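Local coordinates for protein putative TetR-family transcriptional regulator (Syntrophomonas wolfei subsp. wolfei, PDB 3LWJ) that probably binds DNA through an N-terminal helix-turn-helix domain of the TetR type and so regulates transcription, at residues A[67-79]-A[91-103]. Sequence-based numbering, arbitrary orientation. Where two conformers were deposited one is given.
Sequences FAKQIISSISEYY and ETKRLTMEVFAQN. With EDO (1,2-ethanediol), chain B.
V99 enters as a knob among F67, Q70, I71 and S74, its CG1 lying 3.7 Å from CG1 of I71 while CG2 faces OG of S74. With CG1 anti to the backbone N (chi1 176°), this methyl also meets the amide carbon of Q70 and the ring of F67. That ring crosses the side chain of F100 at about a right angle, and its CZ comes in at the rim of the F100 ring, 3.5 Å from CD1; the two planes are inclined at 59°. CD1 of I71 touches the same phenylalanine at CE1. Segments 67-79 and 91-102 run roughly antiparallel, their axes approaching to 9.6 Å. Helix 56-79 connects the predicted DNA-binding helix-turn-helix region to the all-helical C-terminal part of this TetR-type fold, and here it packs on helix 85-102, while helix 118-144 touches it at A68, I75 and S76. Toward the other end, CG2 of T92 presses tightly on CG2 of I75 (3.5 Å), lies near CE1 of Y79 and approaches the Y78 ring at its edge, while OG1 hydrogen-bonds to O of R88. CB of Y78 packs on CD1 of L95 (3.9 Å), and its OH reaches CB of E91. Where helix 85-102 ends, N103 ND2 donates to V99 O nearly in its own amide plane (3.0 Å) and, less directly, to OE1 of Q70 at 3.3 Å, the latter bond bent to 140° at the hydrogen. Replacing N103 by an alanine would probably take from Q70 OE1 and V99 O the side-chain donor they share and set the glutamine amide freer to turn. CB of N103 packs against CE1 of F67, whose ring also touches L106 and S107 of helix 104-113.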
ATOM      1  N   PHE A  67      12.145  -0.238 -14.576  1.00 22.60           N
ATOM      2  CA  PHE A  67      11.578   0.796 -13.703  1.00 22.99           C
ATOM      3  C   PHE A  67      12.462   1.007 -12.473  1.00 22.68           C
ATOM      4  O   PHE A  67      12.843   2.130 -12.157  1.00 23.05           O
ATOM      5  CB  PHE A  67      10.175   0.342 -13.308  1.00 23.16           C
ATOM      6  CG  PHE A  67       9.212   1.425 -12.833  1.00 25.21           C
ATOM      7  CD1 PHE A  67       9.388   2.787 -13.107  1.00 24.23           C
ATOM      8  CD2 PHE A  67       8.064   1.027 -12.151  1.00 24.26           C
ATOM      9  CE1 PHE A  67       8.445   3.718 -12.684  1.00 27.44           C
ATOM     10  CE2 PHE A  67       7.117   1.951 -11.730  1.00 29.97           C
ATOM     11  CZ  PHE A  67       7.307   3.307 -12.006  1.00 31.43           C
ATOM     12  N   ALA A  68      12.785  -0.083 -11.781  1.00 23.99           N
ATOM     13  CA  ALA A  68      13.696  -0.032 -10.614  1.00 24.82           C
ATOM     14  C   ALA A  68      15.024   0.590 -11.018  1.00 23.46           C
ATOM     15  O   ALA A  68      15.597   1.382 -10.293  1.00 26.38           O
ATOM     16  CB  ALA A  68      13.941  -1.464 -10.027  1.00 19.28           C
ATOM     17  N   LYS A  69      15.509   0.194 -12.180  1.00 24.95           N
ATOM     18  CA  LYS A  69      16.775   0.640 -12.666  1.00 26.63           C
ATOM     19  C   LYS A  69      16.778   2.158 -12.891  1.00 27.09           C
ATOM     20  O   LYS A  69      17.760   2.839 -12.585  1.00 27.31           O
ATOM     21  CB  LYS A  69      17.127  -0.094 -13.962  1.00 27.36           C
ATOM     22  CG  LYS A  69      18.527   0.203 -14.419  1.00 32.44           C
ATOM     23  CD  LYS A  69      18.896  -0.478 -15.717  1.00 39.66           C
ATOM     24  CE  LYS A  69      20.348  -0.142 -16.044  1.00 44.49           C
ATOM     25  NZ  LYS A  69      20.706  -0.575 -17.401  1.00 53.37           N
ATOM     26  N   GLN A  70      15.692   2.676 -13.440  1.00 27.53           N
ATOM     27  CA  GLN A  70      15.568   4.121 -13.681  1.00 29.85           C
ATOM     28  C   GLN A  70      15.459   4.941 -12.364  1.00 26.91           C
ATOM     29  O   GLN A  70      16.088   6.002 -12.225  1.00 25.11           O
ATOM     30  CB  GLN A  70      14.372   4.374 -14.595  1.00 31.42           C
ATOM     31  CG  GLN A  70      14.193   5.810 -15.099  1.00 39.48           C
ATOM     32  CD  GLN A  70      12.844   5.990 -15.804  1.00 44.81           C
ATOM     33  OE1 GLN A  70      12.172   5.000 -16.138  1.00 44.12           O
ATOM     34  NE2 GLN A  70      12.431   7.249 -16.003  1.00 35.68           N
ATOM     35  N   ILE A  71      14.690   4.425 -11.396  1.00 25.54           N
ATOM     36  CA  ILE A  71      14.595   5.012 -10.049  1.00 22.43           C
ATOM     37  C   ILE A  71      15.991   5.048  -9.376  1.00 24.79           C
ATOM     38  O   ILE A  71      16.453   6.104  -8.922  1.00 23.61           O
ATOM     39  CB  ILE A  71      13.579   4.205  -9.147  1.00 21.61           C
ATOM     40  CG1 ILE A  71      12.141   4.301  -9.707  1.00 20.62           C
ATOM     41  CG2 ILE A  71      13.609   4.686  -7.689  1.00 22.50           C
ATOM     42  CD1 ILE A  71      11.134   3.375  -9.005  1.00 12.77           C
ATOM     43  N   ILE A  72      16.668   3.901  -9.351  1.00 19.79           N
ATOM     44  CA  ILE A  72      17.946   3.777  -8.638  1.00 22.43           C
ATOM     45  C   ILE A  72      19.057   4.609  -9.283  1.00 20.94           C
ATOM     46  O   ILE A  72      19.861   5.182  -8.579  1.00 22.93           O
ATOM     47  CB  ILE A  72      18.384   2.286  -8.498  1.00 22.09           C
ATOM     48  CG1 ILE A  72      17.388   1.541  -7.597  1.00 20.90           C
ATOM     49  CG2 ILE A  72      19.866   2.142  -7.961  1.00 17.33           C
ATOM     50  CD1 ILE A  72      17.686   0.072  -7.526  1.00 25.00           C
ATOM     51  N   SER A  73      19.076   4.687 -10.609  1.00 22.19           N
ATOM     52  CA  SER A  73      20.107   5.462 -11.330  1.00 24.18           C
ATOM     53  C   SER A  73      19.863   6.978 -11.268  1.00 24.02           C
ATOM     54  O   SER A  73      20.819   7.764 -11.172  1.00 19.70           O
ATOM     55  CB  SER A  73      20.248   5.001 -12.788  1.00 25.43           C
ATOM     56  OG  SER A  73      19.069   5.262 -13.518  1.00 33.41           O
ATOM     57  N   SER A  74      18.614   7.404 -11.285  1.00 21.72           N
ATOM     58  CA  SER A  74      18.316   8.823 -11.068  0.50 22.79           C
ATOM     59  C   SER A  74      18.830   9.297  -9.702  1.00 21.63           C
ATOM     60  O   SER A  74      19.449  10.342  -9.588  1.00 21.86           O
ATOM     61  CB  SER A  74      16.819   9.066 -11.170  0.50 22.80           C
ATOM     62  OG  SER A  74      16.351   8.652 -12.438  0.50 30.41           O
ATOM     63  N   ILE A  75      18.579   8.507  -8.666  1.00 20.23           N
ATOM     64  CA  ILE A  75      19.001   8.841  -7.314  1.00 19.11           C
ATOM     65  C   ILE A  75      20.552   8.833  -7.238  1.00 21.95           C
ATOM     66  O   ILE A  75      21.184   9.794  -6.751  1.00 19.53           O
ATOM     67  CB  ILE A  75      18.396   7.846  -6.301  1.00 20.05           C
ATOM     68  CG1 ILE A  75      16.860   8.011  -6.229  1.00 19.03           C
ATOM     69  CG2 ILE A  75      18.965   8.057  -4.897  1.00 17.98           C
ATOM     70  CD1 ILE A  75      16.149   6.988  -5.344  1.00 17.18           C
ATOM     71  N   SER A  76      21.149   7.752  -7.736  1.00 23.87           N
ATOM     72  CA  SER A  76      22.626   7.582  -7.725  1.00 23.47           C
ATOM     73  C   SER A  76      23.341   8.683  -8.492  1.00 21.71           C
ATOM     74  O   SER A  76      24.382   9.176  -8.056  1.00 23.36           O
ATOM     75  CB  SER A  76      23.020   6.212  -8.285  1.00 22.98           C
ATOM     76  OG  SER A  76      22.349   5.196  -7.573  1.00 29.12           O
ATOM     77  N   GLU A  77      22.785   9.091  -9.621  1.00 22.30           N
ATOM     78  CA  GLU A  77      23.319  10.248 -10.340  1.00 24.75           C
ATOM     79  C   GLU A  77      23.258  11.539  -9.519  1.00 22.57           C
ATOM     80  O   GLU A  77      24.188  12.317  -9.528  1.00 20.78           O
ATOM     81  CB  GLU A  77      22.578  10.437 -11.664  1.00 27.41           C
ATOM     82  CG  GLU A  77      22.996   9.432 -12.727  1.00 37.33           C
ATOM     83  CD  GLU A  77      21.922   9.157 -13.771  1.00 51.09           C
ATOM     84  OE1 GLU A  77      20.962   9.953 -13.884  1.00 60.34           O
ATOM     85  OE2 GLU A  77      22.040   8.127 -14.472  1.00 53.87           O
ATOM     86  N   TYR A  78      22.154  11.771  -8.825  1.00 20.31           N
ATOM     87  CA  TYR A  78      21.993  12.973  -8.006  1.00 20.34           C
ATOM     88  C   TYR A  78      23.035  13.019  -6.863  1.00 22.13           C
ATOM     89  O   TYR A  78      23.548  14.087  -6.492  1.00 18.05           O
ATOM     90  CB  TYR A  78      20.561  13.027  -7.434  1.00 21.06           C
ATOM     91  CG  TYR A  78      20.273  14.174  -6.488  1.00 19.24           C
ATOM     92  CD1 TYR A  78      20.574  15.477  -6.820  1.00 15.25           C
ATOM     93  CD2 TYR A  78      19.678  13.942  -5.257  1.00 22.82           C
ATOM     94  CE1 TYR A  78      20.270  16.528  -5.948  1.00 22.01           C
ATOM     95  CE2 TYR A  78      19.400  14.981  -4.379  1.00 20.03           C
ATOM     96  CZ  TYR A  78      19.699  16.257  -4.722  1.00 19.64           C
ATOM     97  OH  TYR A  78      19.387  17.257  -3.835  1.00 25.75           O
ATOM     98  N   TYR A  79      23.319  11.847  -6.309  1.00 22.13           N
ATOM     99  CA  TYR A  79      24.324  11.666  -5.258  1.00 22.54           C
ATOM    100  C   TYR A  79      25.730  12.114  -5.659  1.00 20.81           C
ATOM    101  O   TYR A  79      26.547  12.407  -4.791  1.00 18.08           O
ATOM    102  CB  TYR A  79      24.403  10.170  -4.865  1.00 24.82           C
ATOM    103  CG  TYR A  79      23.322   9.655  -3.936  1.00 23.05           C
ATOM    104  CD1 TYR A  79      22.145  10.372  -3.698  1.00 28.79           C
ATOM    105  CD2 TYR A  79      23.492   8.431  -3.278  1.00 24.73           C
ATOM    106  CE1 TYR A  79      21.154   9.859  -2.825  1.00 21.17           C
ATOM    107  CE2 TYR A  79      22.519   7.931  -2.395  1.00 32.77           C
ATOM    108  CZ  TYR A  79      21.358   8.661  -2.171  1.00 30.21           C
ATOM    109  OH  TYR A  79      20.386   8.173  -1.303  1.00 34.11           O
ATOM    110  N   GLU A  91      14.946  15.248  -1.299  1.00 21.90           N
ATOM    111  CA  GLU A  91      14.841  15.409  -2.744  1.00 25.15           C
ATOM    112  C   GLU A  91      14.775  14.096  -3.472  1.00 22.95           C
ATOM    113  O   GLU A  91      14.184  14.048  -4.559  1.00 27.27           O
ATOM    114  CB  GLU A  91      16.011  16.198  -3.343  1.00 26.81           C
ATOM    115  CG  GLU A  91      15.821  17.654  -3.418  1.00 33.41           C
ATOM    116  CD  GLU A  91      14.496  18.096  -3.999  1.00 26.64           C
ATOM    117  OE1 GLU A  91      14.155  17.775  -5.167  1.00 29.18           O
ATOM    118  OE2 GLU A  91      13.813  18.815  -3.253  1.00 31.04           O
ATOM    119  N   THR A  92      15.401  13.044  -2.932  1.00 22.59           N
ATOM    120  CA  THR A  92      15.306  11.749  -3.608  1.00 24.49           C
ATOM    121  C   THR A  92      13.834  11.253  -3.673  1.00 25.87           C
ATOM    122  O   THR A  92      13.470  10.543  -4.588  1.00 22.43           O
ATOM    123  CB  THR A  92      16.204  10.654  -3.017  1.00 24.37           C
ATOM    124  OG1 THR A  92      16.061  10.575  -1.578  1.00 27.99           O
ATOM    125  CG2 THR A  92      17.684  10.921  -3.389  1.00 17.72           C
ATOM    126  N   LYS A  93      13.012  11.670  -2.717  1.00 24.72           N
ATOM    127  CA  LYS A  93      11.606  11.236  -2.711  1.00 24.01           C
ATOM    128  C   LYS A  93      10.883  11.960  -3.845  1.00 22.53           C
ATOM    129  O   LYS A  93      10.191  11.342  -4.633  1.00 24.46           O
ATOM    130  CB  LYS A  93      10.971  11.495  -1.353  1.00 20.02           C
ATOM    131  CG  LYS A  93      11.714  10.912  -0.167  1.00 20.67           C
ATOM    132  CD  LYS A  93      12.019   9.444  -0.312  1.00 23.35           C
ATOM    133  CE  LYS A  93      12.972   9.012   0.768  1.00 22.20           C
ATOM    134  NZ  LYS A  93      14.395   9.417   0.517  1.00 22.94           N
ATOM    135  N   ARG A  94      11.137  13.256  -4.004  1.00 23.65           N
ATOM    136  CA  ARG A  94      10.608  13.949  -5.169  1.00 23.60           C
ATOM    137  C   ARG A  94      11.069  13.311  -6.493  1.00 24.97           C
ATOM    138  O   ARG A  94      10.241  13.029  -7.369  1.00 24.25           O
ATOM    139  CB  ARG A  94      10.927  15.436  -5.133  1.00 24.15           C
ATOM    140  CG  ARG A  94      10.653  16.105  -6.438  1.00 21.65           C
ATOM    141  CD  ARG A  94      10.338  17.604  -6.343  1.00 23.76           C
ATOM    142  NE  ARG A  94      11.076  18.336  -5.321  1.00 31.68           N
ATOM    143  CZ  ARG A  94      10.547  19.288  -4.560  1.00 29.11           C
ATOM    144  NH1 ARG A  94       9.262  19.605  -4.699  1.00 32.24           N
ATOM    145  NH2 ARG A  94      11.303  19.932  -3.659  1.00 29.23           N
ATOM    146  N   LEU A  95      12.374  13.074  -6.639  1.00 25.51           N
ATOM    147  CA  LEU A  95      12.869  12.350  -7.814  1.00 24.67           C
ATOM    148  C   LEU A  95      12.124  11.075  -8.066  1.00 24.67           C
ATOM    149  O   LEU A  95      11.763  10.808  -9.210  1.00 22.47           O
ATOM    150  CB  LEU A  95      14.354  11.958  -7.708  1.00 27.79           C
ATOM    151  CG  LEU A  95      15.364  12.990  -8.108  1.00 30.98           C
ATOM    152  CD1 LEU A  95      16.765  12.404  -7.950  1.00 23.81           C
ATOM    153  CD2 LEU A  95      15.088  13.500  -9.533  1.00 32.22           C
ATOM    154  N   THR A  96      11.934  10.254  -7.025  1.00 24.12           N
ATOM    155  CA  THR A  96      11.282   8.973  -7.217  1.00 23.45           C
ATOM    156  C   THR A  96       9.873   9.213  -7.712  1.00 20.66           C
ATOM    157  O   THR A  96       9.422   8.554  -8.643  1.00 18.29           O
ATOM    158  CB  THR A  96      11.214   8.132  -5.922  1.00 26.00           C
ATOM    159  OG1 THR A  96      12.532   7.886  -5.438  1.00 25.86           O
ATOM    160  CG2 THR A  96      10.489   6.832  -6.183  1.00 22.89           C
HETATM  161  N   MSE A  97       9.185  10.159  -7.083  1.00 22.32           N
HETATM  162  CA  MSE A  97       7.774  10.428  -7.427  1.00 24.64           C
HETATM  163  C   MSE A  97       7.721  10.907  -8.905  1.00 24.65           C
HETATM  164  O   MSE A  97       6.772  10.586  -9.652  1.00 22.76           O
HETATM  165  CB  MSE A  97       7.098  11.462  -6.474  1.00 21.23           C
HETATM  166  CG  MSE A  97       6.563  11.001  -4.988  1.00 20.31           C
HETATM  167 SE   MSE A  97       6.441   9.060  -4.838  0.75 39.51          SE
HETATM  168  CE  MSE A  97       4.533   8.818  -5.151  1.00 31.16           C
ATOM    169  N   GLU A  98       8.736  11.645  -9.353  1.00 27.00           N
ATOM    170  CA  GLU A  98       8.771  12.075 -10.770  1.00 26.64           C
ATOM    171  C   GLU A  98       9.019  10.898 -11.732  1.00 27.10           C
ATOM    172  O   GLU A  98       8.483  10.885 -12.836  1.00 27.92           O
ATOM    173  CB  GLU A  98       9.817  13.173 -11.037  1.00 28.51           C
ATOM    174  CG  GLU A  98       9.644  14.513 -10.266  1.00 39.52           C
ATOM    175  CD  GLU A  98       8.544  15.458 -10.793  1.00 47.03           C
ATOM    176  OE1 GLU A  98       7.861  15.127 -11.810  1.00 51.01           O
ATOM    177  OE2 GLU A  98       8.377  16.551 -10.170  1.00 45.35           O
ATOM    178  N   VAL A  99       9.817   9.902 -11.343  1.00 26.06           N
ATOM    179  CA  VAL A  99       9.994   8.725 -12.206  1.00 24.69           C
ATOM    180  C   VAL A  99       8.634   8.016 -12.335  1.00 25.53           C
ATOM    181  O   VAL A  99       8.232   7.634 -13.433  1.00 26.09           O
ATOM    182  CB  VAL A  99      11.100   7.764 -11.678  1.00 25.23           C
ATOM    183  CG1 VAL A  99      11.186   6.527 -12.515  1.00 27.70           C
ATOM    184  CG2 VAL A  99      12.456   8.456 -11.633  1.00 21.10           C
ATOM    185  N   PHE A 100       7.913   7.873 -11.219  1.00 25.72           N
ATOM    186  CA  PHE A 100       6.577   7.291 -11.275  1.00 26.26           C
ATOM    187  C   PHE A 100       5.739   8.031 -12.336  1.00 25.11           C
ATOM    188  O   PHE A 100       5.156   7.386 -13.198  1.00 24.66           O
ATOM    189  CB  PHE A 100       5.849   7.356  -9.922  1.00 25.53           C
ATOM    190  CG  PHE A 100       6.397   6.455  -8.854  1.00 27.01           C
ATOM    191  CD1 PHE A 100       7.084   5.323  -9.140  1.00 27.83           C
ATOM    192  CD2 PHE A 100       6.135   6.734  -7.531  1.00 36.40           C
ATOM    193  CE1 PHE A 100       7.547   4.479  -8.132  1.00 35.39           C
ATOM    194  CE2 PHE A 100       6.592   5.909  -6.535  1.00 39.52           C
ATOM    195  CZ  PHE A 100       7.312   4.769  -6.854  1.00 32.99           C
ATOM    196  N   ALA A 101       5.698   9.361 -12.269  1.00 27.15           N
ATOM    197  CA  ALA A 101       4.886  10.178 -13.180  1.00 30.02           C
ATOM    198  C   ALA A 101       5.301  10.067 -14.667  1.00 33.13           C
ATOM    199  O   ALA A 101       4.449  10.144 -15.569  1.00 33.01           O
ATOM    200  CB  ALA A 101       4.885  11.646 -12.732  1.00 30.98           C
ATOM    201  N   GLN A 102       6.592   9.879 -14.920  1.00 34.85           N
ATOM    202  CA  GLN A 102       7.082   9.687 -16.291  1.00 38.25           C
ATOM    203  C   GLN A 102       6.677   8.334 -16.858  1.00 37.65           C
ATOM    204  O   GLN A 102       6.639   8.179 -18.074  1.00 39.41           O
ATOM    205  CB  GLN A 102       8.604   9.839 -16.356  1.00 40.14           C
ATOM    206  CG  GLN A 102       9.054  11.309 -16.407  1.00 47.52           C
ATOM    207  CD  GLN A 102      10.444  11.529 -15.822  1.00 55.32           C
ATOM    208  OE1 GLN A 102      11.267  10.598 -15.745  1.00 55.37           O
ATOM    209  NE2 GLN A 102      10.708  12.764 -15.387  1.00 50.81           N
ATOM    210  N   ASN A 103       6.389   7.374 -15.970  1.00 32.76           N
ATOM    211  CA  ASN A 103       5.927   6.040 -16.336  1.00 33.29           C
ATOM    212  C   ASN A 103       4.513   5.833 -15.789  1.00 32.51           C
ATOM    213  O   ASN A 103       4.284   4.933 -14.958  1.00 32.14           O
ATOM    214  CB  ASN A 103       6.860   4.969 -15.721  1.00 32.42           C
ATOM    215  CG  ASN A 103       8.293   5.053 -16.260  1.00 41.68           C
ATOM    216  OD1 ASN A 103       8.688   4.214 -17.085  1.00 39.32           O
ATOM    217  ND2 ASN A 103       9.069   6.076 -15.818  1.00 28.61           N
TER
HETATM  218  C1  EDO B 202      16.877   5.789   0.204  1.00 51.58           C
HETATM  219  O1  EDO B 202      17.350   6.426  -1.013  1.00 49.10           O
HETATM  220  C2  EDO B 202      15.909   6.532   1.130  1.00 47.90           C
HETATM  221  O2  EDO B 202      16.429   7.733   1.731  1.00 48.90           O
HETATM  222  O   HOH W   1      18.738   9.616   0.355  1.00 22.16           O